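Side-chain contacts in HD domain protein (PDB 4LRL), which probably hydrolyses deoxyribonucleoside triphosphates as a metal-dependent HD-domain phosphohydrolase under allosteric control by nucleotides: residues V271-E276 / R441-K446; T408-M413 / V420-V425. One frame throughout, in Å; residues are numbered along the deposited sequence.

Interaction 1 (V271-E276 / R441-K446); sequences VSRGME and RFYFPK. With DGT (2'-deoxyguanosine-5'-triphosphate), chain R.
Gly-274, on the helix, and Tyr-443, on the strand, are the residues whose CA atoms come nearest, 7.1 Å apart; the axes of helix 271-276 and strand 441-444 approach to 9.8 Å with 60° between their directions. This is helix-on-sheet packing: strand 441-444 is the middle strand of a three-stranded antiparallel sheet, between 354-357 and 387-389, and presents Arg-441 and Tyr-443 to the helix. No hydrogen bond spans the two segments. Tyr-443 carries the contact, its CE2 lying 3.5 Å from CA of Gly-274. With CG beside the backbone N (chi1 -81°), the ring reaches across to the helix, and its hydroxyl comes within 3.0 Å of CB of Arg-273 while hydrogen-bonding to the carbonyl of Pro-270. That same OH stands over one face of the Arg-273 guanidinium, 3.9 Å above the plane and toward its rim. The two arginines cross at about a right angle, their guanidinium planes 85° apart, and NH2 of Arg-273 is 3.6 Å from NE of Arg-441, whose NH1 hydrogen-bonds to OG of Ser-355. Asp-439, salt-bridged to that NH2 and in a long, weak ion pair with Arg-441, probably offsets the like charges. Both segments also reach the dGTP: Val-271 sets CG2 3.6 Å from O3A, and the extended chain of Lys-446 hydrogen-bonds through NZ to O2G of the gamma-phosphate at 3.3 Å.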
# COMPACT_ATOMS: atom_id res chain seq x y z
N VAL C 271 21.85 3.03 -15.80
CA VAL C 271 22.66 1.93 -15.28
C VAL C 271 22.20 0.62 -15.93
O VAL C 271 23.02 -0.18 -16.37
CB VAL C 271 22.65 1.88 -13.75
CG1 VAL C 271 23.37 0.66 -13.24
CG2 VAL C 271 23.28 3.15 -13.19
N SER C 272 20.89 0.42 -16.04
CA SER C 272 20.35 -0.76 -16.71
C SER C 272 20.80 -0.82 -18.15
O SER C 272 21.17 -1.89 -18.66
CB SER C 272 18.82 -0.77 -16.65
OG SER C 272 18.40 -0.58 -15.32
N ARG C 273 20.75 0.32 -18.83
CA ARG C 273 21.21 0.40 -20.20
C ARG C 273 22.73 0.19 -20.33
O ARG C 273 23.20 -0.32 -21.35
CB ARG C 273 20.78 1.71 -20.83
CG ARG C 273 19.28 1.79 -21.09
CD ARG C 273 19.02 2.86 -22.12
NE ARG C 273 18.86 4.16 -21.51
CZ ARG C 273 19.12 5.32 -22.10
NH1 ARG C 273 19.60 5.37 -23.34
NH2 ARG C 273 18.92 6.45 -21.43
N GLY C 274 23.48 0.56 -19.29
CA GLY C 274 24.90 0.24 -19.19
C GLY C 274 25.19 -1.25 -19.21
O GLY C 274 26.15 -1.69 -19.86
N MET C 275 24.37 -2.03 -18.52
CA MET C 275 24.54 -3.48 -18.50
C MET C 275 24.14 -4.10 -19.84
O MET C 275 24.75 -5.08 -20.29
CB MET C 275 23.75 -4.09 -17.34
CG MET C 275 24.32 -3.77 -15.96
SD MET C 275 25.96 -4.48 -15.73
CE MET C 275 25.57 -6.22 -15.58
N GLU C 276 23.12 -3.53 -20.46
CA GLU C 276 22.66 -3.98 -21.76
C GLU C 276 23.74 -3.77 -22.83
O GLU C 276 23.95 -4.64 -23.68
CB GLU C 276 21.37 -3.27 -22.13
CG GLU C 276 20.63 -3.89 -23.29
CD GLU C 276 21.17 -3.44 -24.65
OE1 GLU C 276 21.05 -4.23 -25.62
OE2 GLU C 276 21.70 -2.30 -24.76
N ARG C 441 22.93 9.00 -25.14
CA ARG C 441 24.02 8.73 -24.21
C ARG C 441 25.28 8.16 -24.86
O ARG C 441 25.22 7.41 -25.83
CB ARG C 441 23.56 7.83 -23.08
CG ARG C 441 22.86 8.59 -21.99
CD ARG C 441 22.25 7.69 -20.91
NE ARG C 441 21.46 8.52 -20.02
CZ ARG C 441 21.95 9.21 -19.00
NH1 ARG C 441 23.24 9.16 -18.71
NH2 ARG C 441 21.13 9.95 -18.26
N PHE C 442 26.42 8.55 -24.28
CA PHE C 442 27.71 7.98 -24.63
C PHE C 442 28.22 7.15 -23.45
O PHE C 442 28.31 7.63 -22.32
CB PHE C 442 28.69 9.11 -24.99
CG PHE C 442 30.09 8.64 -25.22
CD1 PHE C 442 30.38 7.75 -26.25
CD2 PHE C 442 31.12 9.10 -24.40
CE1 PHE C 442 31.69 7.31 -26.47
CE2 PHE C 442 32.44 8.67 -24.61
CZ PHE C 442 32.73 7.78 -25.65
N TYR C 443 28.53 5.89 -23.72
CA TYR C 443 28.87 4.96 -22.66
C TYR C 443 30.36 4.72 -22.66
O TYR C 443 30.98 4.65 -23.71
CB TYR C 443 28.09 3.65 -22.83
CG TYR C 443 26.67 3.74 -22.30
CD1 TYR C 443 25.61 4.13 -23.13
CD2 TYR C 443 26.39 3.44 -20.98
CE1 TYR C 443 24.29 4.21 -22.63
CE2 TYR C 443 25.10 3.52 -20.47
CZ TYR C 443 24.06 3.91 -21.30
OH TYR C 443 22.79 3.98 -20.76
N PHE C 444 30.93 4.58 -21.46
CA PHE C 444 32.39 4.42 -21.32
C PHE C 444 32.70 3.71 -20.01
O PHE C 444 31.86 3.70 -19.10
CB PHE C 444 33.09 5.78 -21.35
CG PHE C 444 32.49 6.81 -20.43
CD1 PHE C 444 32.90 6.89 -19.10
CD2 PHE C 444 31.52 7.70 -20.89
CE1 PHE C 444 32.35 7.85 -18.23
CE2 PHE C 444 30.96 8.65 -20.04
CZ PHE C 444 31.38 8.73 -18.71
N PRO C 445 33.90 3.10 -19.91
CA PRO C 445 34.25 2.44 -18.65
C PRO C 445 34.30 3.45 -17.52
O PRO C 445 34.84 4.54 -17.69
CB PRO C 445 35.64 1.85 -18.93
CG PRO C 445 35.70 1.73 -20.42
CD PRO C 445 34.98 2.94 -20.92
N LYS C 446 33.72 3.07 -16.39
CA LYS C 446 33.78 3.84 -15.16
C LYS C 446 35.22 4.23 -14.81
O LYS C 446 35.48 5.37 -14.39
CB LYS C 446 33.15 3.07 -14.00
CG LYS C 446 32.98 3.89 -12.72
CD LYS C 446 32.23 3.14 -11.61
CE LYS C 446 32.39 3.88 -10.28
NZ LYS C 446 31.34 3.54 -9.27
PG DGT R . 28.04 5.32 -8.12
O1G DGT R . 27.01 6.30 -7.57
O2G DGT R . 29.30 6.00 -8.64
O3G DGT R . 28.29 4.11 -7.24
O3B DGT R . 27.42 4.66 -9.46
PB DGT R . 25.87 4.76 -9.85
O1B DGT R . 25.73 5.71 -11.01
O2B DGT R . 25.04 4.96 -8.61
O3A DGT R . 25.58 3.29 -10.41
PA DGT R . 25.44 1.96 -9.52
O1A DGT R . 26.13 0.87 -10.29
O2A DGT R . 25.79 2.15 -8.08
O5' DGT R . 23.86 1.64 -9.62
C5' DGT R . 22.85 2.62 -9.40
C4' DGT R . 21.76 2.06 -8.49
O4' DGT R . 21.40 0.70 -8.80
C3' DGT R . 22.25 1.99 -7.05
O3' DGT R . 22.25 3.28 -6.41
C2' DGT R . 21.31 0.97 -6.43
C1' DGT R . 20.89 0.09 -7.61
N9 DGT R . 21.40 -1.30 -7.47
C8 DGT R . 20.64 -2.42 -7.55
N7 DGT R . 21.38 -3.55 -7.41
C5 DGT R . 22.66 -3.15 -7.23
C6 DGT R . 23.97 -3.82 -6.99
O6 DGT R . 24.10 -5.06 -6.94
N1 DGT R . 25.05 -3.06 -6.86
C2 DGT R . 25.00 -1.72 -6.90
N2 DGT R . 26.17 -1.06 -6.74
N3 DGT R . 23.85 -1.03 -7.12
C4 DGT R . 22.66 -1.68 -7.27

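Interaction 2 (T408-M413 / V420-V425); sequences TQIELM and VELATV
Leu-412 and Val-420 are joined by two backbone hydrogen bonds, Leu-412 N to Val-420 O and Val-420 N to Leu-412 O, each 2.8 Å. A third, from Leu-422 N to Ile-410 O at 3.0 Å, extends the pairing past the strand end. Glu-421 ends its strand as an N-cap: with CG anti to the backbone N (chi1 -170°) and a bend at chi2 (-86°), its OE2 turns back to accept from Ala-423 N at 2.7 Å, met from above the carboxylate plane, and also bonds to the Tyr-399 hydroxyl. The paired Leu-412/Val-420 bonds belong to an antiparallel beta hairpin, with Glu-411/Glu-421 the non-hydrogen-bonded pair; its second strand runs into the weakly bonded helix 422-425. Beside the cap, OE1 of Gln-409 rests 3.4 Å from CG of Glu-421, the side chains crossing at about a right angle. In the apolar packing, CD1 of Leu-412 lies 3.7 Å from CD1 of Leu-422 and 3.6 Å from CG2 of Val-425, whose side chain runs oppositely to it. Ile-410 and Leu-422 extend alongside each other in a common direction, with CD1 of Ile-410 4.0 Å from CD2 of Leu-422; both touch Val-252 and Ile-256 of helix 249-267.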
# COMPACT_ATOMS: atom_id res chain seq x y z
N THR C 408 -3.60 4.99 -33.21
CA THR C 408 -2.66 5.73 -32.39
C THR C 408 -3.36 6.48 -31.27
O THR C 408 -2.72 7.24 -30.53
CB THR C 408 -1.89 6.74 -33.25
OG1 THR C 408 -2.81 7.71 -33.78
CG2 THR C 408 -1.17 6.05 -34.40
N GLN C 409 -4.67 6.28 -31.13
CA GLN C 409 -5.48 7.13 -30.26
C GLN C 409 -6.16 6.39 -29.11
O GLN C 409 -6.53 5.22 -29.22
CB GLN C 409 -6.53 7.88 -31.09
CG GLN C 409 -5.97 8.59 -32.31
CD GLN C 409 -7.04 9.30 -33.11
OE1 GLN C 409 -7.63 10.27 -32.65
NE2 GLN C 409 -7.30 8.81 -34.32
N ILE C 410 -6.33 7.10 -28.00
CA ILE C 410 -7.16 6.62 -26.91
C ILE C 410 -8.49 7.36 -27.03
O ILE C 410 -8.53 8.58 -26.95
CB ILE C 410 -6.48 6.85 -25.55
CG1 ILE C 410 -5.18 6.05 -25.48
CG2 ILE C 410 -7.41 6.47 -24.40
CD1 ILE C 410 -4.27 6.46 -24.36
N GLU C 411 -9.57 6.62 -27.26
CA GLU C 411 -10.87 7.23 -27.55
C GLU C 411 -11.76 7.31 -26.32
O GLU C 411 -11.97 6.31 -25.63
CB GLU C 411 -11.59 6.50 -28.68
CG GLU C 411 -10.76 6.30 -29.95
CD GLU C 411 -10.77 7.50 -30.89
OE1 GLU C 411 -10.96 8.65 -30.44
OE2 GLU C 411 -10.56 7.29 -32.09
N LEU C 412 -12.27 8.50 -26.05
CA LEU C 412 -13.21 8.72 -24.96
C LEU C 412 -14.60 8.88 -25.55
O LEU C 412 -14.78 9.61 -26.54
CB LEU C 412 -12.84 9.97 -24.15
CG LEU C 412 -11.50 9.94 -23.41
CD1 LEU C 412 -10.91 11.33 -23.31
CD2 LEU C 412 -11.65 9.34 -22.02
N MET C 413 -15.57 8.17 -24.98
CA MET C 413 -16.93 8.26 -25.48
C MET C 413 -17.85 9.18 -24.68
O MET C 413 -18.01 9.03 -23.47
CB MET C 413 -17.57 6.88 -25.62
CG MET C 413 -18.85 6.94 -26.44
SD MET C 413 -19.65 5.36 -26.67
CE MET C 413 -18.57 4.64 -27.90
N VAL C 420 -14.07 11.17 -28.70
CA VAL C 420 -13.21 12.31 -28.56
C VAL C 420 -11.87 11.80 -28.05
O VAL C 420 -11.80 11.08 -27.05
CB VAL C 420 -13.88 13.38 -27.65
CG1 VAL C 420 -12.91 14.05 -26.71
CG2 VAL C 420 -14.62 14.41 -28.52
N GLU C 421 -10.81 12.16 -28.77
CA GLU C 421 -9.45 11.73 -28.46
C GLU C 421 -8.96 12.33 -27.14
O GLU C 421 -9.24 13.49 -26.84
CB GLU C 421 -8.51 12.10 -29.63
CG GLU C 421 -7.11 11.51 -29.55
CD GLU C 421 -6.16 12.36 -28.73
OE1 GLU C 421 -5.89 13.51 -29.14
OE2 GLU C 421 -5.66 11.88 -27.70
N LEU C 422 -8.23 11.54 -26.36
CA LEU C 422 -7.84 11.87 -25.00
C LEU C 422 -7.13 13.22 -24.80
O LEU C 422 -7.56 14.03 -23.98
CB LEU C 422 -7.00 10.74 -24.40
CG LEU C 422 -6.43 10.97 -23.00
CD1 LEU C 422 -7.53 11.09 -21.95
CD2 LEU C 422 -5.44 9.89 -22.64
N ALA C 423 -6.03 13.44 -25.52
CA ALA C 423 -5.23 14.66 -25.40
C ALA C 423 -6.06 15.92 -25.66
O ALA C 423 -5.85 16.95 -25.01
CB ALA C 423 -4.03 14.60 -26.36
N THR C 424 -6.99 15.81 -26.60
CA THR C 424 -7.95 16.85 -26.93
C THR C 424 -8.67 17.45 -25.71
O THR C 424 -8.81 18.67 -25.61
CB THR C 424 -8.96 16.30 -27.97
OG1 THR C 424 -8.43 16.50 -29.28
CG2 THR C 424 -10.33 16.96 -27.86
N VAL C 425 -9.09 16.61 -24.77
CA VAL C 425 -9.81 17.11 -23.61
C VAL C 425 -9.02 17.02 -22.31
O VAL C 425 -9.58 17.26 -21.24
CB VAL C 425 -11.20 16.42 -23.43
CG1 VAL C 425 -12.17 16.88 -24.54
CG2 VAL C 425 -11.05 14.92 -23.42

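In the fold
Interactions 1 and 2 have centres 37 Å apart and nearest atoms about 23 Å apart. In chain order 271-276 comes first, then both segments of interaction 2, then 441-446: a local hairpin lies within the interval that the longer-range contact spans. All four segments belong to the HD associated region, but their strands to different sheets. Interaction 2 forms one side of the mixed sheet, with 419-421 its outermost strand in this chain, and packs on helix 249-267. Interaction 1 sets helix 270-291 on the antiparallel sheet, at a dGTP site that a second subunit completes. Nucleotide is thus met at interaction 1, whereas interaction 2 is packing remote from the known nucleotide and metal sites.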